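Local atomic coordinates of Sodium/calcium exchanger membrane region domain-containing protein (Archaeoglobus fulgidus, PDB entry 4KPP), a protein that probably moves calcium ions across the membrane in exchange for protons, as a member of the sodium/calcium exchanger family. Residues G115-T126 and L259-F269. Numbering follows the deposited sequence.
Sequences GWSLVAFIAFRT and LIVAIYFVRRF
The helices carried by Gly115 to Thr126 and Leu259 to Phe269 run nearly parallel, their axes 9.8 Å apart at closest approach and crossing at -18°, and they meet mainly through apolar side chains, with no hydrogen bond across. Where Gly115 has no side chain, Leu259 lays its CD1 against the bare backbone, 3.7 Å from Gly115 CA, and the same methyl also touches Val119. Val119 is a knob in the hole formed by Leu259, Ala262, Ile263 and Val266. Its two methyls divide the work: CG2, beside the backbone N, reaches 3.6 Å from Ile263 CD1, while CG1, anti to that nitrogen (chi1 170°), meets Val266 CG2. Val266 answers as the reciprocal knob among Val119, Ile122, Ala123 and Thr126, its CG1 lying 3.7 Å from Ala123 CA. This knobs-into-holes seam joins two predicted membrane-spanning helices, one from each of the two sodium/calcium exchanger sequence regions, and helix 271-285 covers one flank by touching both Val119 and Val266. The side chains of Ile122 and Ile263 cross at about a right angle, their CD1 methyls 3.6 Å apart, and Leu118 CD1 approaches the same Ile263 methyl at 4.1 Å. Toward the C-terminal ends, Thr126 CG2 rests near Val266 O and Arg267 CA, just before a Schellman motif with Phe269 at its C-prime position ends the second helix.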
loop_
_atom_site.group_PDB
_atom_site.type_symbol
_atom_site.label_atom_id
_atom_site.label_comp_id
_atom_site.label_asym_id
_atom_site.label_seq_id
_atom_site.Cartn_x
_atom_site.Cartn_y
_atom_site.Cartn_z
ATOM N N GLY A 115 1.387 -8.480 5.568
ATOM C CA GLY A 115 0.912 -7.406 6.425
ATOM C C GLY A 115 -0.304 -7.720 7.283
ATOM O O GLY A 115 -0.223 -7.667 8.511
ATOM N N TRP A 116 -1.428 -8.041 6.647
ATOM C CA TRP A 116 -2.659 -8.350 7.377
ATOM C C TRP A 116 -2.482 -9.522 8.335
ATOM O O TRP A 116 -2.993 -9.501 9.452
ATOM C CB TRP A 116 -3.809 -8.670 6.419
ATOM C CG TRP A 116 -4.315 -7.510 5.626
ATOM C CD1 TRP A 116 -3.679 -6.322 5.402
ATOM C CD2 TRP A 116 -5.571 -7.428 4.945
ATOM N NE1 TRP A 116 -4.462 -5.507 4.619
ATOM C CE2 TRP A 116 -5.629 -6.163 4.328
ATOM C CE3 TRP A 116 -6.654 -8.301 4.799
ATOM C CZ2 TRP A 116 -6.727 -5.753 3.575
ATOM C CZ3 TRP A 116 -7.738 -7.891 4.051
ATOM C CH2 TRP A 116 -7.768 -6.630 3.448
ATOM N N SER A 117 -1.760 -10.545 7.892
ATOM C CA SER A 117 -1.573 -11.744 8.700
ATOM C C SER A 117 -0.648 -11.482 9.886
ATOM O O SER A 117 -0.957 -11.861 11.014
ATOM C CB SER A 117 -1.030 -12.893 7.851
ATOM O OG SER A 117 0.303 -12.639 7.450
ATOM N N LEU A 118 0.484 -10.835 9.618
ATOM C CA LEU A 118 1.471 -10.521 10.648
ATOM C C LEU A 118 0.844 -9.670 11.746
ATOM O O LEU A 118 0.906 -10.020 12.927
ATOM C CB LEU A 118 2.661 -9.783 10.028
ATOM C CG LEU A 118 4.026 -9.689 10.723
ATOM C CD1 LEU A 118 4.444 -8.230 10.870
ATOM C CD2 LEU A 118 4.072 -10.413 12.069
ATOM N N VAL A 119 0.239 -8.556 11.347
ATOM C CA VAL A 119 -0.389 -7.641 12.291
ATOM C C VAL A 119 -1.463 -8.345 13.119
ATOM O O VAL A 119 -1.565 -8.130 14.328
ATOM C CB VAL A 119 -0.972 -6.407 11.571
ATOM C CG1 VAL A 119 -1.825 -5.578 12.515
ATOM C CG2 VAL A 119 0.154 -5.563 10.993
ATOM N N ALA A 120 -2.244 -9.203 12.470
ATOM C CA ALA A 120 -3.271 -9.970 13.168
ATOM C C ALA A 120 -2.655 -10.922 14.192
ATOM O O ALA A 120 -3.144 -11.029 15.316
ATOM C CB ALA A 120 -4.143 -10.734 12.177
ATOM N N PHE A 121 -1.581 -11.607 13.803
ATOM C CA PHE A 121 -0.892 -12.540 14.699
ATOM C C PHE A 121 -0.308 -11.855 15.930
ATOM O O PHE A 121 -0.391 -12.379 17.041
ATOM C CB PHE A 121 0.214 -13.295 13.957
ATOM C CG PHE A 121 -0.279 -14.477 13.176
ATOM C CD1 PHE A 121 -1.295 -15.278 13.671
ATOM C CD2 PHE A 121 0.270 -14.785 11.941
ATOM C CE1 PHE A 121 -1.753 -16.369 12.952
ATOM C CE2 PHE A 121 -0.183 -15.872 11.215
ATOM C CZ PHE A 121 -1.196 -16.665 11.721
ATOM N N ILE A 122 0.291 -10.685 15.728
ATOM C CA ILE A 122 0.860 -9.921 16.830
ATOM C C ILE A 122 -0.249 -9.437 17.755
ATOM O O ILE A 122 -0.102 -9.448 18.978
ATOM C CB ILE A 122 1.687 -8.729 16.316
ATOM C CG1 ILE A 122 2.888 -9.234 15.512
ATOM C CG2 ILE A 122 2.148 -7.850 17.472
ATOM C CD1 ILE A 122 3.777 -8.134 14.987
ATOM N N ALA A 123 -1.366 -9.030 17.158
ATOM C CA ALA A 123 -2.537 -8.608 17.919
ATOM C C ALA A 123 -3.083 -9.756 18.766
ATOM O O ALA A 123 -3.567 -9.544 19.878
ATOM C CB ALA A 123 -3.612 -8.070 16.987
ATOM N N PHE A 124 -2.998 -10.970 18.232
ATOM C CA PHE A 124 -3.437 -12.155 18.959
ATOM C C PHE A 124 -2.645 -12.352 20.246
ATOM O O PHE A 124 -3.218 -12.609 21.301
ATOM C CB PHE A 124 -3.320 -13.398 18.078
ATOM C CG PHE A 124 -4.296 -13.423 16.938
ATOM C CD1 PHE A 124 -5.524 -12.789 17.045
ATOM C CD2 PHE A 124 -3.987 -14.078 15.758
ATOM C CE1 PHE A 124 -6.428 -12.810 15.997
ATOM C CE2 PHE A 124 -4.886 -14.100 14.706
ATOM C CZ PHE A 124 -6.107 -13.466 14.827
ATOM N N ARG A 125 -1.326 -12.227 20.152
ATOM C CA ARG A 125 -0.457 -12.427 21.304
ATOM C C ARG A 125 -0.534 -11.251 22.270
ATOM O O ARG A 125 -0.346 -11.414 23.476
ATOM C CB ARG A 125 0.989 -12.647 20.855
ATOM N N THR A 126 -0.814 -10.068 21.734
ATOM C CA THR A 126 -0.860 -8.854 22.542
ATOM C C THR A 126 -2.147 -8.791 23.362
ATOM O O THR A 126 -2.125 -8.447 24.545
ATOM C CB THR A 126 -0.739 -7.593 21.670
ATOM O OG1 THR A 126 0.211 -7.827 20.622
ATOM C CG2 THR A 126 -0.285 -6.404 22.508
ATOM N N LEU A 259 3.986 -0.956 7.884
ATOM C CA LEU A 259 3.857 -2.109 8.768
ATOM C C LEU A 259 4.333 -1.787 10.181
ATOM O O LEU A 259 3.677 -2.144 11.158
ATOM C CB LEU A 259 4.632 -3.303 8.211
ATOM C CG LEU A 259 3.810 -4.392 7.520
ATOM C CD1 LEU A 259 2.841 -5.021 8.507
ATOM C CD2 LEU A 259 3.066 -3.843 6.308
ATOM N N ILE A 260 5.473 -1.113 10.281
ATOM C CA ILE A 260 6.037 -0.728 11.572
ATOM C C ILE A 260 5.082 0.152 12.383
ATOM O O ILE A 260 4.924 -0.037 13.590
ATOM C CB ILE A 260 7.392 -0.011 11.394
ATOM C CG1 ILE A 260 8.430 -0.980 10.829
ATOM C CG2 ILE A 260 7.879 0.565 12.716
ATOM C CD1 ILE A 260 9.759 -0.326 10.501
ATOM N N VAL A 261 4.442 1.109 11.716
ATOM C CA VAL A 261 3.477 1.977 12.383
ATOM C C VAL A 261 2.262 1.169 12.832
ATOM O O VAL A 261 1.706 1.405 13.906
ATOM C CB VAL A 261 3.049 3.159 11.481
ATOM C CG1 VAL A 261 1.860 3.904 12.081
ATOM C CG2 VAL A 261 4.224 4.107 11.257
ATOM N N ALA A 262 1.865 0.200 12.012
ATOM C CA ALA A 262 0.760 -0.686 12.363
ATOM C C ALA A 262 1.073 -1.504 13.614
ATOM O O ALA A 262 0.230 -1.628 14.499
ATOM C CB ALA A 262 0.415 -1.602 11.200
ATOM N N ILE A 263 2.284 -2.057 13.683
ATOM C CA ILE A 263 2.703 -2.838 14.847
ATOM C C ILE A 263 2.739 -1.976 16.106
ATOM O O ILE A 263 2.342 -2.419 17.185
ATOM C CB ILE A 263 4.098 -3.476 14.651
ATOM C CG1 ILE A 263 4.158 -4.278 13.349
ATOM C CG2 ILE A 263 4.459 -4.351 15.842
ATOM C CD1 ILE A 263 2.991 -5.200 13.139
ATOM N N TYR A 264 3.217 -0.744 15.958
ATOM C CA TYR A 264 3.308 0.192 17.075
ATOM C C TYR A 264 1.937 0.459 17.688
ATOM O O TYR A 264 1.782 0.462 18.910
ATOM C CB TYR A 264 3.948 1.507 16.616
ATOM C CG TYR A 264 3.837 2.642 17.613
ATOM C CD1 TYR A 264 4.729 2.753 18.674
ATOM C CD2 TYR A 264 2.850 3.612 17.485
ATOM C CE1 TYR A 264 4.633 3.791 19.585
ATOM C CE2 TYR A 264 2.746 4.654 18.390
ATOM C CZ TYR A 264 3.639 4.739 19.437
ATOM O OH TYR A 264 3.537 5.775 20.339
ATOM N N PHE A 265 0.946 0.677 16.828
ATOM C CA PHE A 265 -0.415 0.957 17.271
ATOM C C PHE A 265 -1.093 -0.265 17.886
ATOM O O PHE A 265 -1.987 -0.128 18.719
ATOM C CB PHE A 265 -1.254 1.505 16.116
ATOM C CG PHE A 265 -1.131 2.991 15.930
ATOM C CD1 PHE A 265 -0.974 3.829 17.026
ATOM C CD2 PHE A 265 -1.167 3.553 14.663
ATOM C CE1 PHE A 265 -0.860 5.200 16.858
ATOM C CE2 PHE A 265 -1.054 4.921 14.490
ATOM C CZ PHE A 265 -0.900 5.746 15.588
ATOM N N VAL A 266 -0.673 -1.456 17.473
ATOM C CA VAL A 266 -1.190 -2.685 18.065
ATOM C C VAL A 266 -0.740 -2.818 19.519
ATOM O O VAL A 266 -1.548 -3.090 20.404
ATOM C CB VAL A 266 -0.754 -3.932 17.269
ATOM C CG1 VAL A 266 -1.018 -5.200 18.068
ATOM C CG2 VAL A 266 -1.474 -3.984 15.932
ATOM N N ARG A 267 0.549 -2.609 19.760
ATOM C CA ARG A 267 1.101 -2.718 21.107
ATOM C C ARG A 267 0.562 -1.638 22.048
ATOM O O ARG A 267 0.595 -1.796 23.269
ATOM C CB ARG A 267 2.631 -2.683 21.071
ATOM C CG ARG A 267 3.274 -3.863 20.358
ATOM C CD ARG A 267 4.783 -3.865 20.577
ATOM N NE ARG A 267 5.457 -4.914 19.815
ATOM C CZ ARG A 267 6.765 -5.148 19.859
ATOM N NH1 ARG A 267 7.549 -4.409 20.633
ATOM N NH2 ARG A 267 7.290 -6.124 19.131
ATOM N N ARG A 268 0.065 -0.545 21.478
ATOM C CA ARG A 268 -0.582 0.499 22.264
ATOM C C ARG A 268 -2.086 0.244 22.356
ATOM O O ARG A 268 -2.860 1.147 22.681
ATOM C CB ARG A 268 -0.306 1.880 21.666
ATOM C CG ARG A 268 1.146 2.322 21.761
ATOM N N PHE A 269 -2.482 -0.992 22.057
ATOM C CA PHE A 269 -3.870 -1.442 22.174
ATOM C C PHE A 269 -4.842 -0.702 21.253
ATOM O O PHE A 269 -5.977 -0.411 21.634
ATOM C CB PHE A 269 -4.341 -1.380 23.632
ATOM C CG PHE A 269 -3.510 -2.210 24.569
ATOM C CD1 PHE A 269 -3.856 -3.521 24.841
ATOM C CD2 PHE A 269 -2.380 -1.683 25.166
ATOM C CE1 PHE A 269 -3.095 -4.289 25.697
ATOM C CE2 PHE A 269 -1.611 -2.446 26.024
ATOM C CZ PHE A 269 -1.970 -3.751 26.290
#